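Local coordinates for ferritin like protein (Caulobacter vibrioides, PDB 3HL1) that is of unknown function but belongs to the ferritin-like family, whose members often carry metals within a helical bundle, so it probably binds metal, at residues Y29-Y34 / G311-Y316; F89-P94 / T128-D133; Y123-T128 / Y141-E146; A267-D272 / A298-D303. One frame throughout, in Å; residues are numbered along the deposited sequence. Where two conformers were deposited one is given.

Contact 1. Residues Y29-Y34 / G311-Y316; sequences YLTVLY and GAVPRY
Thr31 and Pro314 mark the closest backbone approach, with CA atoms 6.2 Å apart. Residues 29-34 form part of a helix. Residues 311-316 are irregular and run past it near the end of the chain. Gly311 opens this run with positive phi, in a Schellman motif that ends helix 292-309.

Thr31 carries most of the contact, and its two branches do different work. The methyl lies against the Pro314 ring: Thr31 CG2 is 3.9 Å from Pro314 CG and 4.3 Å from Val313 CG1. The hydroxyl faces Tyr316. Tyr316 OH donates a hydrogen bond to Thr31 OG1 over 2.8 Å. Thr31 OG1 sits at the edge of the tyrosine ring, near its plane, 3.2 Å from Tyr316 CE1. With chi1 at -59°, the Thr31 hydroxyl points away from its own carbonyl and back along the helix, where it also bonds to Pro27 O, one turn earlier. The buried hydroxyl is therefore held by two partners. Leu30 adds a looser touch, with its CB 4.2 Å from Tyr316 OH.

The contact fastens the C-terminal tail onto helix 8-35. Pro314 and Tyr316 also touch Ile304 of helix 292-309, and Tyr316 meets Phe273 of helix 261-283 edge to face. On helix 8-35, Leu30 reaches Val51 of helix 42-67.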
loop_
_atom_site.group_PDB
_atom_site.type_symbol
_atom_site.label_atom_id
_atom_site.label_comp_id
_atom_site.label_asym_id
_atom_site.label_seq_id
_atom_site.Cartn_x
_atom_site.Cartn_y
_atom_site.Cartn_z
ATOM N N TYR A 29 4.300 -0.274 7.009
ATOM C CA TYR A 29 4.914 1.000 7.214
ATOM C C TYR A 29 4.492 1.609 8.545
ATOM O O TYR A 29 5.284 2.253 9.194
ATOM C CB TYR A 29 4.552 1.979 6.096
ATOM C CG TYR A 29 5.118 1.698 4.715
ATOM C CD1 TYR A 29 5.754 0.481 4.397
ATOM C CD2 TYR A 29 4.807 2.561 3.657
ATOM C CE1 TYR A 29 6.213 0.225 3.115
ATOM C CE2 TYR A 29 5.202 2.267 2.346
ATOM C CZ TYR A 29 5.914 1.121 2.077
ATOM O OH TYR A 29 6.290 0.836 0.756
ATOM N N LEU A 30 3.223 1.479 8.911
ATOM C CA LEU A 30 2.728 2.039 10.164
ATOM C C LEU A 30 3.407 1.400 11.363
ATOM O O LEU A 30 3.756 2.089 12.352
ATOM C CB LEU A 30 1.204 1.867 10.299
ATOM C CG LEU A 30 0.306 2.841 9.509
ATOM C CD1 LEU A 30 -1.191 2.366 9.559
ATOM C CD2 LEU A 30 0.524 4.327 9.972
ATOM N N THR A 31 3.573 0.085 11.293
ATOM C CA THR A 31 4.246 -0.703 12.339
ATOM C C THR A 31 5.684 -0.223 12.537
ATOM O O THR A 31 6.077 0.024 13.674
ATOM C CB THR A 31 4.149 -2.212 12.059
ATOM O OG1 THR A 31 2.755 -2.544 11.995
ATOM C CG2 THR A 31 4.847 -3.018 13.202
ATOM N N VAL A 32 6.417 -0.017 11.442
ATOM C CA VAL A 32 7.776 0.609 11.501
ATOM C C VAL A 32 7.710 2.011 12.051
ATOM O O VAL A 32 8.474 2.348 12.943
ATOM C CB VAL A 32 8.465 0.603 10.113
ATOM C CG1 VAL A 32 9.796 1.402 10.106
ATOM C CG2 VAL A 32 8.608 -0.859 9.673
ATOM N N LEU A 33 6.815 2.833 11.520
ATOM C CA LEU A 33 6.688 4.223 11.960
ATOM C C LEU A 33 6.579 4.357 13.462
ATOM O O LEU A 33 7.347 5.035 14.104
ATOM C CB LEU A 33 5.446 4.879 11.329
ATOM C CG LEU A 33 5.166 6.334 11.593
ATOM C CD1 LEU A 33 6.393 7.233 11.098
ATOM C CD2 LEU A 33 3.777 6.771 11.029
ATOM N N TYR A 34 5.585 3.712 14.029
ATOM C CA TYR A 34 5.292 3.905 15.452
ATOM C C TYR A 34 6.292 3.238 16.372
ATOM O O TYR A 34 6.353 3.595 17.555
ATOM C CB TYR A 34 3.850 3.483 15.773
ATOM C CG TYR A 34 2.850 4.509 15.319
ATOM C CD1 TYR A 34 2.774 5.747 15.937
ATOM C CD2 TYR A 34 2.044 4.287 14.197
ATOM C CE1 TYR A 34 1.888 6.717 15.504
ATOM C CE2 TYR A 34 1.164 5.262 13.751
ATOM C CZ TYR A 34 1.079 6.463 14.422
ATOM O OH TYR A 34 0.205 7.420 14.006
ATOM N N GLY A 311 5.318 -3.256 24.756
ATOM C CA GLY A 311 6.206 -4.371 24.423
ATOM C C GLY A 311 5.571 -5.460 23.562
ATOM O O GLY A 311 6.029 -6.575 23.567
ATOM N N ALA A 312 4.536 -5.113 22.791
ATOM C CA ALA A 312 3.894 -6.025 21.860
ATOM C C ALA A 312 4.067 -5.454 20.440
ATOM O O ALA A 312 3.721 -4.308 20.175
ATOM C CB ALA A 312 2.415 -6.148 22.158
ATOM N N VAL A 313 4.549 -6.273 19.523
ATOM C CA VAL A 313 4.592 -5.868 18.129
ATOM C C VAL A 313 3.144 -5.746 17.654
ATOM O O VAL A 313 2.330 -6.660 17.856
ATOM C CB VAL A 313 5.331 -6.894 17.236
ATOM C CG1 VAL A 313 5.388 -6.366 15.784
ATOM C CG2 VAL A 313 6.752 -7.190 17.808
ATOM N N PRO A 314 2.798 -4.624 16.992
ATOM C CA PRO A 314 1.516 -4.549 16.367
ATOM C C PRO A 314 1.089 -5.766 15.566
ATOM O O PRO A 314 1.898 -6.375 14.872
ATOM C CB PRO A 314 1.638 -3.301 15.505
ATOM C CG PRO A 314 2.515 -2.406 16.312
ATOM C CD PRO A 314 3.561 -3.372 16.852
ATOM N N ARG A 315 -0.185 -6.115 15.692
ATOM C CA ARG A 315 -0.830 -7.232 14.999
ATOM C C ARG A 315 -2.147 -6.728 14.375
ATOM O O ARG A 315 -2.827 -5.953 15.000
ATOM C CB ARG A 315 -1.168 -8.263 16.062
ATOM C CG ARG A 315 -0.827 -9.618 15.720
ATOM C CD ARG A 315 -1.160 -10.523 16.877
ATOM N NE ARG A 315 -2.502 -11.099 16.738
ATOM C CZ ARG A 315 -2.787 -12.321 16.272
ATOM N NH1 ARG A 315 -1.822 -13.164 15.887
ATOM N NH2 ARG A 315 -4.059 -12.717 16.206
ATOM N N TYR A 316 -2.535 -7.197 13.171
ATOM C CA TYR A 316 -3.688 -6.606 12.492
ATOM C C TYR A 316 -4.837 -7.578 12.180
ATOM O O TYR A 316 -5.840 -7.164 11.634
ATOM C CB TYR A 316 -3.226 -5.866 11.232
ATOM C CG TYR A 316 -2.306 -4.705 11.565
ATOM C CD1 TYR A 316 -0.970 -4.908 11.806
ATOM C CD2 TYR A 316 -2.803 -3.415 11.683
ATOM C CE1 TYR A 316 -0.126 -3.841 12.174
ATOM C CE2 TYR A 316 -1.960 -2.357 11.989
ATOM C CZ TYR A 316 -0.635 -2.585 12.217
ATOM O OH TYR A 316 0.176 -1.510 12.540
#

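Contact 2. Residues F89-P94 / T128-D133; sequences FDLDTP and TQREPD
Thr93 and Thr128 are joined by the main backbone hydrogen bond. Thr93 N donates to Thr128 O over 3.1 Å, and the bond is nearly straight at 173°. A second, weak bond runs the other way, from Gln129 NE2 to Thr93 O at 3.0 Å. The Gln129 side chain meets Thr93 at about a right angle. Water 1 adds a bridge: it is hydrogen-bonded to Gln129 O and, at 2.7 Å, to Thr93 OG1.

Two long loops meet here. Residues 89-94 come before helix 112-121, and residues 128-133 come after it. The contact thus ties together the two connections that flank this helix in the ferritin-like fold. A short 3-10 turn at 89-91 leads into the paired residues, and a cis peptide bond precedes Pro94.

The remaining contacts are van der Waals. Leu91 CB lies over one face of the Arg130 guanidinium, offset toward its rim and 3.8 Å from Arg130 NH1. Arg130 CD comes within 3.4 Å of Leu91 O. The Arg130 chain bends at chi3 (-100°), which turns one face of the guanidinium to Leu91 CB. Asp92 lies across Thr128, and its OD1 is 3.1 Å from Thr128 CB.

The charged and polar ends find partners outside the two segments. Arg130 NE forms a salt bridge with Glu146 OE1 of helix 144-157. Thr128 OG1 donates to Glu125 O.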
loop_
_atom_site.group_PDB
_atom_site.type_symbol
_atom_site.label_atom_id
_atom_site.label_comp_id
_atom_site.label_asym_id
_atom_site.label_seq_id
_atom_site.Cartn_x
_atom_site.Cartn_y
_atom_site.Cartn_z
ATOM N N PHE A 89 10.431 -11.149 -6.772
ATOM C CA PHE A 89 11.718 -10.515 -7.054
ATOM C C PHE A 89 12.617 -11.410 -7.920
ATOM O O PHE A 89 13.571 -10.927 -8.518
ATOM C CB PHE A 89 12.404 -10.083 -5.753
ATOM C CG PHE A 89 11.600 -9.065 -4.979
ATOM C CD1 PHE A 89 11.329 -7.835 -5.522
ATOM C CD2 PHE A 89 11.083 -9.366 -3.733
ATOM C CE1 PHE A 89 10.580 -6.892 -4.829
ATOM C CE2 PHE A 89 10.300 -8.443 -3.024
ATOM C CZ PHE A 89 10.042 -7.195 -3.580
ATOM N N ASP A 90 12.266 -12.692 -7.980
ATOM C CA ASP A 90 12.975 -13.695 -8.781
ATOM C C ASP A 90 12.809 -13.352 -10.236
ATOM O O ASP A 90 13.520 -13.863 -11.076
ATOM C CB ASP A 90 12.401 -15.111 -8.614
ATOM C CG ASP A 90 12.662 -15.724 -7.251
ATOM O OD1 ASP A 90 13.560 -15.262 -6.514
ATOM O OD2 ASP A 90 11.957 -16.713 -6.935
ATOM N N LEU A 91 11.823 -12.525 -10.560
ATOM C CA LEU A 91 11.642 -12.100 -11.941
ATOM C C LEU A 91 12.671 -11.057 -12.390
ATOM O O LEU A 91 12.815 -10.786 -13.576
ATOM C CB LEU A 91 10.230 -11.568 -12.173
ATOM C CG LEU A 91 9.075 -12.548 -11.953
ATOM C CD1 LEU A 91 7.759 -11.847 -12.032
ATOM C CD2 LEU A 91 9.142 -13.661 -13.015
ATOM N N ASP A 92 13.344 -10.433 -11.439
ATOM C CA ASP A 92 14.181 -9.287 -11.719
ATOM C C ASP A 92 15.647 -9.702 -11.827
ATOM O O ASP A 92 16.073 -10.642 -11.186
ATOM C CB ASP A 92 14.048 -8.268 -10.574
ATOM C CG ASP A 92 12.634 -7.783 -10.373
ATOM O OD1 ASP A 92 11.903 -7.750 -11.387
ATOM O OD2 ASP A 92 12.255 -7.448 -9.220
ATOM N N THR A 93 16.414 -8.938 -12.590
ATOM C CA THR A 93 17.845 -9.194 -12.771
ATOM C C THR A 93 18.614 -7.862 -12.603
ATOM O O THR A 93 18.345 -6.877 -13.303
ATOM C CB THR A 93 18.075 -9.830 -14.149
ATOM O OG1 THR A 93 17.576 -8.941 -15.144
ATOM C CG2 THR A 93 17.303 -11.200 -14.297
ATOM N N PRO A 94 19.472 -7.769 -11.576
ATOM C CA PRO A 94 19.717 -8.776 -10.524
ATOM C C PRO A 94 18.491 -8.875 -9.606
ATOM O O PRO A 94 17.663 -7.952 -9.589
ATOM C CB PRO A 94 20.929 -8.210 -9.766
ATOM C CG PRO A 94 20.789 -6.725 -9.905
ATOM C CD PRO A 94 20.224 -6.522 -11.321
ATOM N N THR A 128 14.688 -3.413 -12.706
ATOM C CA THR A 128 14.366 -4.849 -12.832
ATOM C C THR A 128 14.928 -5.481 -14.122
ATOM O O THR A 128 15.103 -6.697 -14.220
ATOM C CB THR A 128 12.842 -5.079 -12.764
ATOM O OG1 THR A 128 12.174 -4.466 -13.892
ATOM C CG2 THR A 128 12.299 -4.537 -11.453
ATOM N N GLN A 129 15.202 -4.638 -15.107
ATOM C CA GLN A 129 15.662 -5.085 -16.419
ATOM C C GLN A 129 14.739 -6.154 -16.995
ATOM O O GLN A 129 15.183 -7.223 -17.382
ATOM C CB GLN A 129 17.081 -5.614 -16.355
ATOM C CG GLN A 129 18.083 -4.630 -15.836
ATOM C CD GLN A 129 19.482 -5.052 -16.193
ATOM O OE1 GLN A 129 19.860 -5.010 -17.366
ATOM N NE2 GLN A 129 20.261 -5.476 -15.192
ATOM N N ARG A 130 13.439 -5.903 -16.973
ATOM C CA ARG A 130 12.546 -6.813 -17.655
ATOM C C ARG A 130 11.502 -6.104 -18.459
ATOM O O ARG A 130 11.108 -4.988 -18.154
ATOM C CB ARG A 130 11.926 -7.852 -16.716
ATOM C CG ARG A 130 11.072 -7.369 -15.601
ATOM C CD ARG A 130 10.586 -8.558 -14.792
ATOM N NE ARG A 130 9.217 -8.999 -15.093
ATOM C CZ ARG A 130 8.847 -10.188 -15.578
ATOM N NH1 ARG A 130 9.723 -11.133 -15.904
ATOM N NH2 ARG A 130 7.564 -10.432 -15.749
ATOM N N GLU A 131 11.112 -6.765 -19.539
ATOM C CA GLU A 131 9.957 -6.362 -20.317
ATOM C C GLU A 131 8.697 -6.674 -19.485
ATOM O O GLU A 131 8.553 -7.800 -19.020
ATOM C CB GLU A 131 9.935 -7.119 -21.657
ATOM C CG GLU A 131 10.745 -6.434 -22.746
ATOM C CD GLU A 131 10.152 -5.080 -23.097
ATOM O OE1 GLU A 131 8.944 -5.026 -23.411
ATOM O OE2 GLU A 131 10.882 -4.073 -23.036
ATOM N N PRO A 132 7.800 -5.677 -19.292
ATOM C CA PRO A 132 6.573 -5.908 -18.534
ATOM C C PRO A 132 5.784 -7.029 -19.152
ATOM O O PRO A 132 5.679 -7.090 -20.394
ATOM C CB PRO A 132 5.817 -4.586 -18.669
ATOM C CG PRO A 132 6.894 -3.573 -18.943
ATOM C CD PRO A 132 7.896 -4.273 -19.751
ATOM N N ASP A 133 5.295 -7.937 -18.317
ATOM C CA ASP A 133 4.484 -9.045 -18.789
ATOM C C ASP A 133 3.051 -8.534 -18.799
ATOM O O ASP A 133 2.446 -8.289 -17.732
ATOM C CB ASP A 133 4.615 -10.247 -17.899
ATOM C CG ASP A 133 3.956 -11.457 -18.490
ATOM O OD1 ASP A 133 3.103 -11.306 -19.410
ATOM O OD2 ASP A 133 4.276 -12.548 -18.006
HETATM O O HOH W 1 14.914 -9.231 -15.470
#

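Contact 3. Residues Y123-T128 / Y141-E146; sequences YPEWRT and YGSIGE
Ser143 is the N-cap of helix 144-157, and Glu125 packs against this capped end. Residues 123-128 belong to the connection after helix 112-121 in the ferritin-like fold. Ser143 OG accepts from Glu146 N over 3.0 Å. The Ser143 hydroxyl lies between its backbone N and carbonyl carbon (chi1 59°), which brings it back over the first turn.

Glu125 lies along the same turn with an extended chain. Glu125 CG is 3.4 Å from Ser143 OG, and Glu125 OE2 is 3.4 Å from Glu146 CA. The two glutamate side chains cross at about a right angle, but their carboxylate planes are only 10° apart. Gly145 packs close to Glu125 and has no side chain to intrude.

No direct hydrogen bond joins the segments; waters do this work. Water 2 and water 3 both lie within hydrogen-bonding distance of Tyr123 O and probably donate to it. They accept from Ile144 N and Gly145 N, which serves two amides of the first turn. Water 4 donates to Thr128 OG1 and Glu146 OE1, and is also bonded to Ser143 OG at 2.6 Å.

Glu146 turns back to its own loop. Asp133 N, outside these segments, bonds to Glu146 OE2. Gly142 N donates to Glu146 OE1 over 2.9 Å, meeting that oxygen from above the carboxylate plane, 43° out of it.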
loop_
_atom_site.group_PDB
_atom_site.type_symbol
_atom_site.label_atom_id
_atom_site.label_comp_id
_atom_site.label_asym_id
_atom_site.label_seq_id
_atom_site.Cartn_x
_atom_site.Cartn_y
_atom_site.Cartn_z
ATOM N N TYR A 123 10.924 -0.882 -5.068
ATOM C CA TYR A 123 11.993 -1.068 -6.042
ATOM C C TYR A 123 11.531 -0.620 -7.434
ATOM O O TYR A 123 10.474 -1.088 -7.908
ATOM C CB TYR A 123 12.389 -2.535 -6.110
ATOM C CG TYR A 123 13.671 -2.801 -6.851
ATOM C CD1 TYR A 123 14.888 -2.272 -6.401
ATOM C CD2 TYR A 123 13.685 -3.633 -7.966
ATOM C CE1 TYR A 123 16.044 -2.544 -7.058
ATOM C CE2 TYR A 123 14.859 -3.910 -8.621
ATOM C CZ TYR A 123 16.029 -3.342 -8.152
ATOM O OH TYR A 123 17.214 -3.632 -8.757
ATOM N N PRO A 124 12.299 0.283 -8.089
ATOM C CA PRO A 124 11.859 0.870 -9.361
ATOM C C PRO A 124 11.862 -0.108 -10.530
ATOM O O PRO A 124 12.758 -0.916 -10.693
ATOM C CB PRO A 124 12.897 1.992 -9.611
ATOM C CG PRO A 124 13.509 2.250 -8.296
ATOM C CD PRO A 124 13.567 0.902 -7.655
ATOM N N GLU A 125 10.843 -0.025 -11.348
ATOM C CA GLU A 125 10.709 -0.941 -12.480
ATOM C C GLU A 125 11.924 -0.912 -13.397
ATOM O O GLU A 125 12.305 -1.950 -13.960
ATOM C CB GLU A 125 9.501 -0.525 -13.290
ATOM C CG GLU A 125 9.102 -1.531 -14.322
ATOM C CD GLU A 125 7.919 -1.100 -15.194
ATOM O OE1 GLU A 125 7.365 0.033 -15.027
ATOM O OE2 GLU A 125 7.570 -1.943 -16.062
ATOM N N TRP A 126 12.494 0.268 -13.615
ATOM C CA TRP A 126 13.635 0.365 -14.545
ATOM C C TRP A 126 14.870 -0.449 -14.115
ATOM O O TRP A 126 15.661 -0.894 -14.957
ATOM C CB TRP A 126 14.013 1.812 -14.846
ATOM C CG TRP A 126 14.626 2.551 -13.732
ATOM C CD1 TRP A 126 13.981 3.330 -12.810
ATOM C CD2 TRP A 126 16.025 2.651 -13.433
ATOM N NE1 TRP A 126 14.890 3.899 -11.952
ATOM C CE2 TRP A 126 16.151 3.497 -12.307
ATOM C CE3 TRP A 126 17.189 2.108 -14.005
ATOM C CZ2 TRP A 126 17.394 3.809 -11.736
ATOM C CZ3 TRP A 126 18.439 2.421 -13.433
ATOM C CH2 TRP A 126 18.526 3.266 -12.313
ATOM N N ARG A 127 15.044 -0.648 -12.820
ATOM C CA ARG A 127 16.152 -1.475 -12.316
ATOM C C ARG A 127 15.937 -2.984 -12.492
ATOM O O ARG A 127 16.877 -3.755 -12.441
ATOM C CB ARG A 127 16.387 -1.111 -10.860
ATOM C CG ARG A 127 16.803 0.331 -10.754
ATOM C CD ARG A 127 16.649 0.847 -9.413
ATOM N NE ARG A 127 17.799 0.577 -8.579
ATOM C CZ ARG A 127 18.714 1.467 -8.222
ATOM N NH1 ARG A 127 19.690 1.072 -7.414
ATOM N NH2 ARG A 127 18.662 2.732 -8.646
ATOM N N THR A 128 14.688 -3.413 -12.706
ATOM C CA THR A 128 14.366 -4.849 -12.832
ATOM C C THR A 128 14.928 -5.481 -14.122
ATOM O O THR A 128 15.103 -6.697 -14.220
ATOM C CB THR A 128 12.842 -5.079 -12.764
ATOM O OG1 THR A 128 12.174 -4.466 -13.892
ATOM C CG2 THR A 128 12.299 -4.537 -11.453
ATOM N N TYR A 141 4.488 -9.819 -10.454
ATOM C CA TYR A 141 5.307 -8.917 -11.229
ATOM C C TYR A 141 6.638 -8.651 -10.497
ATOM O O TYR A 141 6.776 -8.914 -9.312
ATOM C CB TYR A 141 4.501 -7.608 -11.461
ATOM C CG TYR A 141 3.183 -7.769 -12.194
ATOM C CD1 TYR A 141 1.981 -8.025 -11.516
ATOM C CD2 TYR A 141 3.132 -7.665 -13.567
ATOM C CE1 TYR A 141 0.809 -8.189 -12.200
ATOM C CE2 TYR A 141 1.951 -7.801 -14.259
ATOM C CZ TYR A 141 0.789 -8.068 -13.577
ATOM O OH TYR A 141 -0.361 -8.214 -14.332
ATOM N N GLY A 142 7.616 -8.096 -11.213
ATOM C CA GLY A 142 8.920 -7.816 -10.619
ATOM C C GLY A 142 9.013 -6.536 -9.816
ATOM O O GLY A 142 9.983 -6.309 -9.120
ATOM N N SER A 143 7.988 -5.690 -9.939
ATOM C CA SER A 143 7.933 -4.379 -9.275
ATOM C C SER A 143 6.492 -3.866 -9.309
ATOM O O SER A 143 5.703 -4.333 -10.107
ATOM C CB SER A 143 8.794 -3.354 -10.031
ATOM O OG SER A 143 8.377 -3.192 -11.403
ATOM N N ILE A 144 6.201 -2.857 -8.497
ATOM C CA ILE A 144 4.901 -2.226 -8.481
ATOM C C ILE A 144 4.665 -1.511 -9.785
ATOM O O ILE A 144 3.570 -1.565 -10.326
ATOM C CB ILE A 144 4.762 -1.229 -7.293
ATOM C CG1 ILE A 144 4.761 -2.010 -5.988
ATOM C CG2 ILE A 144 3.499 -0.410 -7.460
ATOM C CD1 ILE A 144 4.700 -1.108 -4.719
ATOM N N GLY A 145 5.703 -0.879 -10.309
ATOM C CA GLY A 145 5.648 -0.186 -11.546
ATOM C C GLY A 145 5.247 -1.076 -12.685
ATOM O O GLY A 145 4.457 -0.651 -13.555
ATOM N N GLU A 146 5.775 -2.300 -12.705
ATOM C CA GLU A 146 5.395 -3.243 -13.753
ATOM C C GLU A 146 3.920 -3.642 -13.640
ATOM O O GLU A 146 3.187 -3.811 -14.642
ATOM C CB GLU A 146 6.244 -4.511 -13.684
ATOM C CG GLU A 146 5.965 -5.466 -14.856
ATOM C CD GLU A 146 6.579 -6.866 -14.713
ATOM O OE1 GLU A 146 7.469 -7.052 -13.864
ATOM O OE2 GLU A 146 6.164 -7.780 -15.486
HETATM O O HOH W 2 8.402 -2.342 -6.769
HETATM O O HOH W 3 8.046 0.229 -8.810
HETATM O O HOH W 4 9.450 -5.037 -12.921
#

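Contact 4. Residues A267-D272 / A298-D303; sequences ARLIAD and AKLGGD
Arg268 and Asp303 bridge an antiparallel helix pair, residues 267-272 on helix 261-283 and 298-303 on helix 292-309. The axes of these short segments come within 9.6 Å and cross at -159°. Arg268 to Asp303 is the firm salt bridge. Links through Asp272 extend it to a wider network with Lys299 only doubtfully.

Arg268 NE donates to Asp303 OD1 over 2.9 Å. The oxygen lies in the guanidinium plane, at its edge. The donor instead stands above the carboxylate plane, and the two planes are 73° apart. Arg268 reaches across with CG anti to the backbone N (chi1 163°) and an extended chain to NE.

Lys299 NZ has its strongest partner in Gln296 O, within its own helix. It also donates to water 5, which in turn donates to Asp272 O and so links the helices. The ion pair of Lys299 NZ with Asp272 OD2 is long. The position of Asp272 OD2 is doubtful, because it is modelled too close to Asp303 OD2.

Beside the charged groups the contact is apolar. Leu269 crosses Leu300 at about a right angle and also packs on Asp303 CB. Leu269 CD1 and Leu300 CD2 meet at 3.9 Å.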
loop_
_atom_site.group_PDB
_atom_site.type_symbol
_atom_site.label_atom_id
_atom_site.label_comp_id
_atom_site.label_asym_id
_atom_site.label_seq_id
_atom_site.Cartn_x
_atom_site.Cartn_y
_atom_site.Cartn_z
ATOM N N ALA A 267 -5.336 -6.929 20.709
ATOM C CA ALA A 267 -6.717 -7.254 20.427
ATOM C C ALA A 267 -7.486 -6.006 20.045
ATOM O O ALA A 267 -8.333 -6.055 19.163
ATOM C CB ALA A 267 -7.379 -7.932 21.580
ATOM N N ARG A 268 -7.210 -4.901 20.743
ATOM C CA ARG A 268 -7.865 -3.635 20.420
ATOM C C ARG A 268 -7.527 -3.157 18.994
ATOM O O ARG A 268 -8.403 -2.700 18.243
ATOM C CB ARG A 268 -7.538 -2.613 21.474
ATOM C CG ARG A 268 -7.807 -1.247 21.043
ATOM C CD ARG A 268 -7.504 -0.253 22.095
ATOM N NE ARG A 268 -8.112 0.965 21.605
ATOM C CZ ARG A 268 -9.255 1.488 22.023
ATOM N NH1 ARG A 268 -9.935 0.961 23.056
ATOM N NH2 ARG A 268 -9.691 2.597 21.417
ATOM N N LEU A 269 -6.275 -3.294 18.607
ATOM C CA LEU A 269 -5.857 -2.962 17.272
ATOM C C LEU A 269 -6.523 -3.825 16.200
ATOM O O LEU A 269 -6.971 -3.306 15.215
ATOM C CB LEU A 269 -4.325 -3.032 17.144
ATOM C CG LEU A 269 -3.673 -2.857 15.747
ATOM C CD1 LEU A 269 -4.199 -1.504 15.140
ATOM C CD2 LEU A 269 -2.176 -2.873 15.894
ATOM N N ILE A 270 -6.570 -5.131 16.416
ATOM C CA ILE A 270 -7.259 -6.043 15.523
ATOM C C ILE A 270 -8.729 -5.648 15.334
ATOM O O ILE A 270 -9.187 -5.545 14.217
ATOM C CB ILE A 270 -7.127 -7.466 16.016
ATOM C CG1 ILE A 270 -5.661 -7.922 15.980
ATOM C CG2 ILE A 270 -8.001 -8.467 15.174
ATOM C CD1 ILE A 270 -5.361 -9.178 16.844
ATOM N N ALA A 271 -9.444 -5.377 16.421
ATOM C CA ALA A 271 -10.799 -4.954 16.354
ATOM C C ALA A 271 -10.965 -3.606 15.614
ATOM O O ALA A 271 -11.803 -3.462 14.697
ATOM C CB ALA A 271 -11.388 -4.856 17.766
ATOM N N ASP A 272 -10.201 -2.598 16.029
ATOM C CA ASP A 272 -10.326 -1.257 15.416
ATOM C C ASP A 272 -9.944 -1.298 13.921
ATOM O O ASP A 272 -10.597 -0.669 13.084
ATOM C CB ASP A 272 -9.452 -0.212 16.139
ATOM C CG ASP A 272 -9.971 0.174 17.508
ATOM O OD1 ASP A 272 -11.130 -0.144 17.821
ATOM O OD2 ASP A 272 -9.185 0.777 18.296
ATOM N N ALA A 298 -7.280 8.110 13.236
ATOM C CA ALA A 298 -6.112 8.532 14.093
ATOM C C ALA A 298 -6.027 7.712 15.356
ATOM O O ALA A 298 -4.994 7.624 16.023
ATOM C CB ALA A 298 -6.219 10.022 14.486
ATOM N N LYS A 299 -7.159 7.154 15.691
ATOM C CA LYS A 299 -7.274 6.169 16.714
ATOM C C LYS A 299 -6.418 4.942 16.434
ATOM O O LYS A 299 -5.918 4.356 17.347
ATOM C CB LYS A 299 -8.732 5.737 16.814
ATOM C CG LYS A 299 -9.184 5.224 18.214
ATOM C CD LYS A 299 -10.320 4.156 18.130
ATOM C CE LYS A 299 -11.157 4.223 16.822
ATOM N NZ LYS A 299 -10.508 3.472 15.656
ATOM N N LEU A 300 -6.314 4.527 15.184
ATOM C CA LEU A 300 -5.512 3.361 14.791
ATOM C C LEU A 300 -4.071 3.624 15.130
ATOM O O LEU A 300 -3.360 2.783 15.647
ATOM C CB LEU A 300 -5.650 3.103 13.293
ATOM C CG LEU A 300 -6.870 2.260 12.870
ATOM C CD1 LEU A 300 -6.846 2.109 11.351
ATOM C CD2 LEU A 300 -6.790 0.913 13.544
ATOM N N GLY A 301 -3.631 4.847 14.893
ATOM C CA GLY A 301 -2.250 5.172 15.187
ATOM C C GLY A 301 -1.983 5.132 16.693
ATOM O O GLY A 301 -0.952 4.629 17.155
ATOM N N GLY A 302 -2.928 5.634 17.462
ATOM C CA GLY A 302 -2.849 5.481 18.904
ATOM C C GLY A 302 -2.824 4.030 19.361
ATOM O O GLY A 302 -2.064 3.655 20.276
ATOM N N ASP A 303 -3.628 3.181 18.724
ATOM C CA ASP A 303 -3.609 1.743 18.982
ATOM C C ASP A 303 -2.270 1.045 18.673
ATOM O O ASP A 303 -1.809 0.153 19.413
ATOM C CB ASP A 303 -4.635 1.012 18.091
ATOM C CG ASP A 303 -6.056 1.314 18.430
ATOM O OD1 ASP A 303 -6.341 1.873 19.487
ATOM O OD2 ASP A 303 -6.918 1.051 17.563
HETATM O O HOH W 5 -12.157 1.527 13.885
#

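Contacts 1 and 3 are buried, while contacts 2 and 4 are partly buried. Contacts 2 and 3 adjoin, sharing Thr128, where the loops flanking helix 112-121 meet the start of helix 144-157. Their centres are 7 Å apart. Contacts 1 and 4 make a second group, with centres 10 Å apart. There Leu269 packs on Pro314, and the tail lies against helices 261-283 and 292-309. Contacts 2 and 4 lie on opposite sides of the chain's centre. Chemistry differs too: contact 1 has one direct side-chain bond, contact 2 pairs backbone, contact 3 relies on water, and contact 4 uses charge next to a leucine pair.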